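Local coordinates for protein histidine acid phosphatase (Bifidobacterium longum subsp. infantis, PDB 6RXE) that probably hydrolyses phosphate monoesters such as inositol phosphates and 2,3-bisphosphoglycerate, at residues Thr402-Ala407 with Glu437-Met442; Ser41-Gly46 with Phe395-Ala400. One frame throughout, in Å; residues are numbered along the deposited sequence.

How the interactions relate
Both interactions are buried near the centre of the chain. Interaction 2 joins two neighbouring parallel strands of the central sheet and runs on into the anion site. Interaction 1 packs the helix that follows the second of those strands against the end of helix 436-439. Their chemistry differs accordingly. Interaction 2 is held by backbone hydrogen bonds and ends in arginine and histidine side chains around a sulfate group of the bound inositol hexasulphate. Interaction 1 is small and rests on methionine, valine, threonine and alanine side chains. The two meet at Arg44: its NH1 is 3.0 Å from Thr440 O, a weak hydrogen bond. Thr440 also packs on Ala400, at the start of helix 400-410.

Interaction 1 of 2, residues Thr402-Ala407 with Glu437-Met442; sequences TMMPFA and ESVTPM
Val439 meets the helix 402-407 with its side chain and its carbonyl. Its CG1 methyl packs against Ala407 CB at 4.2 Å and is a looser neighbour of Met404 CG. Its carbonyl oxygen lies 3.6 Å from Met403 CG. Met403 has CG anti to its own N (chi1 -180°), which carries this methylene toward Val439. The same carbonyl accepts a hydrogen bond from the hydroxyl of Tyr472. These residues belong to the alpha/beta core of a histidine phosphatase: helix 400-410 directly follows a central strand, and helix 436-439 ends against its flank. At Thr440 the chain turns out of the short helix. Its CG2 methyl touches Met404 CG at 3.7 Å and Met404 SD at 4.0 Å, and the two side chains cross obliquely. The Met404 chain then bends at its last torsion (chi3 -74°), and its side chain comes within about 4 Å of the bound inositol hexasulphate. Met404 also packs on Asp353 and Lys357 of helix 339-357. On the other branch of Thr440, OG1 lies 4.1 Å from Met403 CB. This hydroxyl is buried and has no hydrogen-bond partner in the model.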
loop_
_atom_site.group_PDB
_atom_site.type_symbol
_atom_site.label_atom_id
_atom_site.label_comp_id
_atom_site.label_asym_id
_atom_site.label_seq_id
_atom_site.Cartn_x
_atom_site.Cartn_y
_atom_site.Cartn_z
ATOM N N THR A 402 6.046 0.269 0.361
ATOM C CA THR A 402 6.898 -0.686 1.061
ATOM C C THR A 402 6.578 -2.117 0.645
ATOM O O THR A 402 7.494 -2.919 0.419
ATOM C CB THR A 402 6.730 -0.537 2.583
ATOM O OG1 THR A 402 6.566 0.842 2.930
ATOM C CG2 THR A 402 7.940 -1.093 3.324
ATOM N N MET A 403 5.285 -2.432 0.503
ATOM C CA MET A 403 4.862 -3.807 0.261
ATOM C C MET A 403 5.140 -4.241 -1.176
ATOM O O MET A 403 5.514 -5.395 -1.417
ATOM C CB MET A 403 3.370 -3.955 0.587
ATOM C CG MET A 403 2.797 -5.362 0.379
ATOM S SD MET A 403 3.552 -6.631 1.425
ATOM C CE MET A 403 2.803 -6.243 3.008
ATOM N N MET A 404 4.946 -3.352 -2.147
ATOM C CA MET A 404 5.117 -3.771 -3.539
ATOM C C MET A 404 6.541 -4.231 -3.837
ATOM O O MET A 404 6.710 -5.376 -4.305
ATOM C CB MET A 404 4.647 -2.652 -4.474
ATOM C CG MET A 404 3.129 -2.537 -4.526
ATOM S SD MET A 404 2.518 -1.316 -5.689
ATOM C CE MET A 404 2.916 0.198 -4.820
ATOM N N PRO A 405 7.593 -3.443 -3.579
ATOM C CA PRO A 405 8.945 -3.971 -3.814
ATOM C C PRO A 405 9.311 -5.101 -2.870
ATOM O O PRO A 405 10.074 -5.986 -3.262
ATOM C CB PRO A 405 9.849 -2.744 -3.615
ATOM C CG PRO A 405 9.079 -1.849 -2.715
ATOM C CD PRO A 405 7.634 -2.044 -3.111
ATOM N N PHE A 406 8.778 -5.115 -1.644
ATOM C CA PHE A 406 9.036 -6.231 -0.736
ATOM C C PHE A 406 8.469 -7.531 -1.297
ATOM O O PHE A 406 9.148 -8.570 -1.313
ATOM C CB PHE A 406 8.441 -5.926 0.639
ATOM C CG PHE A 406 8.886 -6.857 1.728
ATOM C CD1 PHE A 406 10.230 -7.122 1.932
ATOM C CD2 PHE A 406 7.960 -7.436 2.582
ATOM C CE1 PHE A 406 10.641 -7.968 2.948
ATOM C CE2 PHE A 406 8.360 -8.281 3.601
ATOM C CZ PHE A 406 9.704 -8.546 3.786
ATOM N N ALA A 407 7.220 -7.485 -1.774
ATOM C CA ALA A 407 6.610 -8.664 -2.382
ATOM C C ALA A 407 7.377 -9.115 -3.618
ATOM O O ALA A 407 7.597 -10.316 -3.815
ATOM C CB ALA A 407 5.150 -8.382 -2.736
ATOM N N GLU A 437 -5.037 -5.228 -5.961
ATOM C CA GLU A 437 -6.017 -5.604 -4.943
ATOM C C GLU A 437 -5.565 -6.787 -4.098
ATOM O O GLU A 437 -6.034 -6.938 -2.964
ATOM C CB GLU A 437 -7.361 -5.934 -5.603
ATOM C CG GLU A 437 -7.346 -7.239 -6.397
ATOM C CD GLU A 437 -8.673 -7.554 -7.063
ATOM O OE1 GLU A 437 -9.600 -6.723 -6.992
ATOM O OE2 GLU A 437 -8.784 -8.643 -7.665
ATOM N N SER A 438 -4.679 -7.629 -4.622
ATOM C CA SER A 438 -4.177 -8.787 -3.898
ATOM C C SER A 438 -2.733 -8.640 -3.450
ATOM O O SER A 438 -2.371 -9.159 -2.393
ATOM C CB SER A 438 -4.311 -10.048 -4.761
ATOM O OG SER A 438 -3.689 -9.864 -6.018
ATOM N N VAL A 439 -1.908 -7.929 -4.218
ATOM C CA VAL A 439 -0.523 -7.717 -3.812
ATOM C C VAL A 439 -0.453 -6.723 -2.653
ATOM O O VAL A 439 0.239 -6.958 -1.656
ATOM C CB VAL A 439 0.323 -7.264 -5.016
ATOM C CG1 VAL A 439 1.705 -6.806 -4.568
ATOM C CG2 VAL A 439 0.425 -8.396 -6.053
ATOM N N THR A 440 -1.185 -5.608 -2.748
ATOM C CA THR A 440 -1.085 -4.539 -1.751
ATOM C C THR A 440 -2.442 -3.896 -1.456
ATOM O O THR A 440 -2.619 -2.685 -1.606
ATOM C CB THR A 440 -0.060 -3.498 -2.207
ATOM O OG1 THR A 440 0.043 -2.452 -1.233
ATOM C CG2 THR A 440 -0.419 -2.914 -3.582
ATOM N N PRO A 441 -3.415 -4.671 -0.969
ATOM C CA PRO A 441 -4.650 -4.051 -0.473
ATOM C C PRO A 441 -4.358 -3.229 0.771
ATOM O O PRO A 441 -3.272 -3.291 1.352
ATOM C CB PRO A 441 -5.553 -5.244 -0.147
ATOM C CG PRO A 441 -4.590 -6.335 0.194
ATOM C CD PRO A 441 -3.425 -6.131 -0.757
ATOM N N MET A 442 -5.349 -2.436 1.179
ATOM C CA MET A 442 -5.254 -1.784 2.474
ATOM C C MET A 442 -5.028 -2.840 3.550
ATOM O O MET A 442 -5.637 -3.915 3.524
ATOM C CB MET A 442 -6.523 -0.971 2.761
ATOM C CG MET A 442 -6.791 0.152 1.746
ATOM S SD MET A 442 -5.672 1.564 1.909
ATOM C CE MET A 442 -5.963 2.420 0.357
#

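Interaction 2 of 2, residues Ser41-Gly46 with Phe395-Ala400. With IHS (D-myo-inositol-hexasulphate), chain C.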
loop_
_atom_site.group_PDB
_atom_site.type_symbol
_atom_site.label_atom_id
_atom_site.label_comp_id
_atom_site.label_asym_id
_atom_site.label_seq_id
_atom_site.Cartn_x
_atom_site.Cartn_y
_atom_site.Cartn_z
ATOM N N SER A 41 6.391 -8.943 11.490
ATOM C CA SER A 41 5.411 -8.515 10.509
ATOM C C SER A 41 5.855 -7.210 9.868
ATOM O O SER A 41 6.557 -6.403 10.483
ATOM C CB SER A 41 4.046 -8.306 11.154
ATOM O OG SER A 41 4.042 -7.056 11.832
ATOM N N MET A 42 5.387 -7.005 8.639
ATOM C CA MET A 42 5.276 -5.680 8.045
ATOM C C MET A 42 3.910 -5.574 7.386
ATOM O O MET A 42 3.555 -6.411 6.547
ATOM C CB MET A 42 6.379 -5.396 7.024
ATOM C CG MET A 42 6.399 -3.937 6.553
ATOM S SD MET A 42 5.160 -3.504 5.297
ATOM C CE MET A 42 5.766 -4.429 3.889
ATOM N N ALA A 43 3.155 -4.548 7.759
ATOM C CA ALA A 43 1.794 -4.368 7.279
ATOM C C ALA A 43 1.632 -2.977 6.692
ATOM O O ALA A 43 2.140 -2.000 7.249
ATOM C CB ALA A 43 0.782 -4.570 8.413
ATOM N N ARG A 44 0.921 -2.883 5.572
ATOM C CA ARG A 44 0.489 -1.577 5.106
ATOM C C ARG A 44 -0.499 -0.982 6.103
ATOM O O ARG A 44 -1.188 -1.699 6.834
ATOM C CB ARG A 44 -0.156 -1.679 3.719
ATOM C CG ARG A 44 -0.551 -0.330 3.132
ATOM C CD ARG A 44 -1.238 -0.446 1.785
ATOM N NE ARG A 44 -1.529 0.878 1.242
ATOM C CZ ARG A 44 -2.305 1.105 0.188
ATOM N NH1 ARG A 44 -2.872 0.088 -0.449
ATOM N NH2 ARG A 44 -2.502 2.351 -0.232
ATOM N N HIS A 45 -0.544 0.345 6.154
ATOM C CA HIS A 45 -1.605 1.020 6.886
ATOM C C HIS A 45 -2.965 0.514 6.417
ATOM O O HIS A 45 -3.128 0.069 5.274
ATOM C CB HIS A 45 -1.507 2.531 6.674
ATOM C CG HIS A 45 -1.726 2.946 5.253
ATOM N ND1 HIS A 45 -2.975 2.966 4.668
ATOM C CD2 HIS A 45 -0.853 3.335 4.293
ATOM C CE1 HIS A 45 -2.862 3.354 3.409
ATOM N NE2 HIS A 45 -1.586 3.587 3.157
ATOM N N GLY A 46 -3.948 0.575 7.307
ATOM C CA GLY A 46 -5.305 0.218 6.946
ATOM C C GLY A 46 -5.960 1.287 6.081
ATOM O O GLY A 46 -5.357 2.296 5.711
ATOM N N PHE A 395 6.751 -5.798 15.043
ATOM C CA PHE A 395 5.574 -5.466 14.245
ATOM C C PHE A 395 5.793 -4.114 13.577
ATOM O O PHE A 395 5.897 -3.093 14.268
ATOM C CB PHE A 395 4.312 -5.424 15.109
ATOM C CG PHE A 395 3.970 -6.735 15.777
ATOM C CD1 PHE A 395 3.797 -7.892 15.032
ATOM C CD2 PHE A 395 3.790 -6.797 17.154
ATOM C CE1 PHE A 395 3.464 -9.092 15.651
ATOM C CE2 PHE A 395 3.455 -7.991 17.776
ATOM C CZ PHE A 395 3.291 -9.139 17.025
ATOM N N ARG A 396 5.840 -4.097 12.244
ATOM C CA ARG A 396 6.132 -2.879 11.505
ATOM C C ARG A 396 4.922 -2.436 10.691
ATOM O O ARG A 396 4.186 -3.265 10.143
ATOM C CB ARG A 396 7.330 -3.080 10.575
ATOM C CG ARG A 396 8.508 -3.819 11.194
ATOM C CD ARG A 396 9.399 -4.387 10.095
ATOM N NE ARG A 396 10.631 -5.000 10.592
ATOM C CZ ARG A 396 10.751 -6.278 10.936
ATOM N NH1 ARG A 396 9.708 -7.096 10.858
ATOM N NH2 ARG A 396 11.924 -6.743 11.359
ATOM N N PHE A 397 4.739 -1.121 10.592
ATOM C CA PHE A 397 3.602 -0.540 9.893
ATOM C C PHE A 397 4.104 0.498 8.901
ATOM O O PHE A 397 4.860 1.407 9.268
ATOM C CB PHE A 397 2.608 0.045 10.904
ATOM C CG PHE A 397 2.062 -0.991 11.847
ATOM C CD1 PHE A 397 2.756 -1.340 12.996
ATOM C CD2 PHE A 397 0.887 -1.667 11.549
ATOM C CE1 PHE A 397 2.275 -2.321 13.843
ATOM C CE2 PHE A 397 0.398 -2.642 12.395
ATOM C CZ PHE A 397 1.089 -2.971 13.543
ATOM N N ALA A 398 3.697 0.342 7.639
ATOM C CA ALA A 398 4.262 1.092 6.525
ATOM C C ALA A 398 3.243 1.294 5.407
ATOM O O ALA A 398 2.098 1.679 5.668
ATOM C CB ALA A 398 5.509 0.385 5.985
ATOM N N HIS A 399 3.642 1.032 4.160
ATOM C CA HIS A 399 2.943 1.590 3.011
ATOM C C HIS A 399 2.876 0.590 1.865
ATOM O O HIS A 399 3.570 -0.430 1.848
ATOM C CB HIS A 399 3.634 2.875 2.538
ATOM C CG HIS A 399 3.778 3.904 3.614
ATOM N ND1 HIS A 399 2.822 4.866 3.852
ATOM C CD2 HIS A 399 4.745 4.094 4.543
ATOM C CE1 HIS A 399 3.201 5.618 4.869
ATOM N NE2 HIS A 399 4.364 5.170 5.308
ATOM N N ALA A 400 2.021 0.911 0.889
ATOM C CA ALA A 400 2.002 0.159 -0.361
ATOM C C ALA A 400 3.340 0.264 -1.078
ATOM O O ALA A 400 3.793 -0.700 -1.712
ATOM C CB ALA A 400 0.876 0.665 -1.262
HETATM C C1 IHS C . 1.112 7.772 -3.731
HETATM O O1 IHS C . 0.881 8.869 -4.601
HETATM S S1 IHS C . 1.426 8.733 -6.003
HETATM C C2 IHS C . -0.156 6.969 -3.635
HETATM O O2 IHS C . 1.098 7.394 -6.560
HETATM S S2 IHS C . -2.449 8.033 -4.035
HETATM C C3 IHS C . 0.044 5.780 -2.686
HETATM O O3 IHS C . 0.904 9.829 -6.874
HETATM S S3 IHS C . -1.352 3.853 -3.432
HETATM C C4 IHS C . 0.535 6.197 -1.309
HETATM O O4 IHS C . 2.929 9.010 -6.038
HETATM S S4 IHS C . 0.153 4.608 0.690
HETATM C C5 IHS C . 1.732 7.143 -1.370
HETATM S S5 IHS C . 3.313 7.407 0.614
HETATM C C6 IHS C . 1.544 8.283 -2.351
HETATM S S6 IHS C . 2.736 10.444 -2.142
HETATM O O12 IHS C . -1.191 7.820 -3.160
HETATM O O13 IHS C . -1.165 5.076 -2.548
HETATM O O14 IHS C . 0.940 4.987 -0.574
HETATM O O15 IHS C . 1.953 7.704 -0.056
HETATM O O16 IHS C . 2.755 8.977 -2.454
HETATM O O22 IHS C . -2.153 7.977 -5.508
HETATM O O23 IHS C . -1.630 4.262 -4.879
HETATM O O24 IHS C . 0.329 3.124 0.951
HETATM O O25 IHS C . 4.384 8.329 0.105
HETATM O O26 IHS C . 2.615 10.687 -0.661
HETATM O O32 IHS C . -3.106 9.356 -3.668
HETATM O O33 IHS C . -0.162 2.923 -3.352
HETATM O O34 IHS C . -1.313 4.962 0.593
HETATM O O35 IHS C . 3.695 5.976 0.453
HETATM O O36 IHS C . 1.635 11.164 -2.898
HETATM O O42 IHS C . -3.414 6.883 -3.894
HETATM O O43 IHS C . -2.483 2.979 -2.883
HETATM O O44 IHS C . 0.572 5.441 1.865
HETATM O O45 IHS C . 3.271 7.772 2.055
HETATM O O46 IHS C . 3.969 11.114 -2.706
HETATM O O HOH W 1 2.430 -5.188 11.331
#
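Ser41 pairs with Phe395 in two parallel, adjacent strands of the central histidine phosphatase sheet. The first strand runs out into the family's RHG motif (Arg44, His45, Gly46), the second into the start of the HAE motif (His399, Ala400) heading helix 400-410. The strand part is tight. Ser41 O takes two bonds from Arg396, from N at 3.0 Å and from NH1 at 3.2 Å, on opposite faces of its carbonyl plane. Arg396 NH2 forms salt bridges with Asp377 and Glu40. Ala43 and Ala398 continue the backbone pairing, and Met42 SD packs on Ala398 CB.

Past the strands the direct contact thins, and a sulfate group of the inositol hexasulphate (IHS) is shared by both segments. Arg44 is extended throughout, beginning with CG anti to its N (chi1 -176°). This carries the guanidinium past Ala400, whose CB sits over one of its faces. NE bonds O24 at 2.9 Å and NH2 bonds O34 at 3.0 Å, while NH1 turns to Ser12 O. A leucine here would probably leave these two sulfate oxygens short of donors and Ser12 O without its mate. Ala400 N also holds O24. His399 ND1 reaches O44, with NE2 bonded to Ser138. The His45 ring is fixed by ND1 bonding Gly46 O at 2.7 Å. Consistent with in-line attack, His45 NE2, bonded to O34, lies 3.2 Å from IHS S4, opposite O14 (175°).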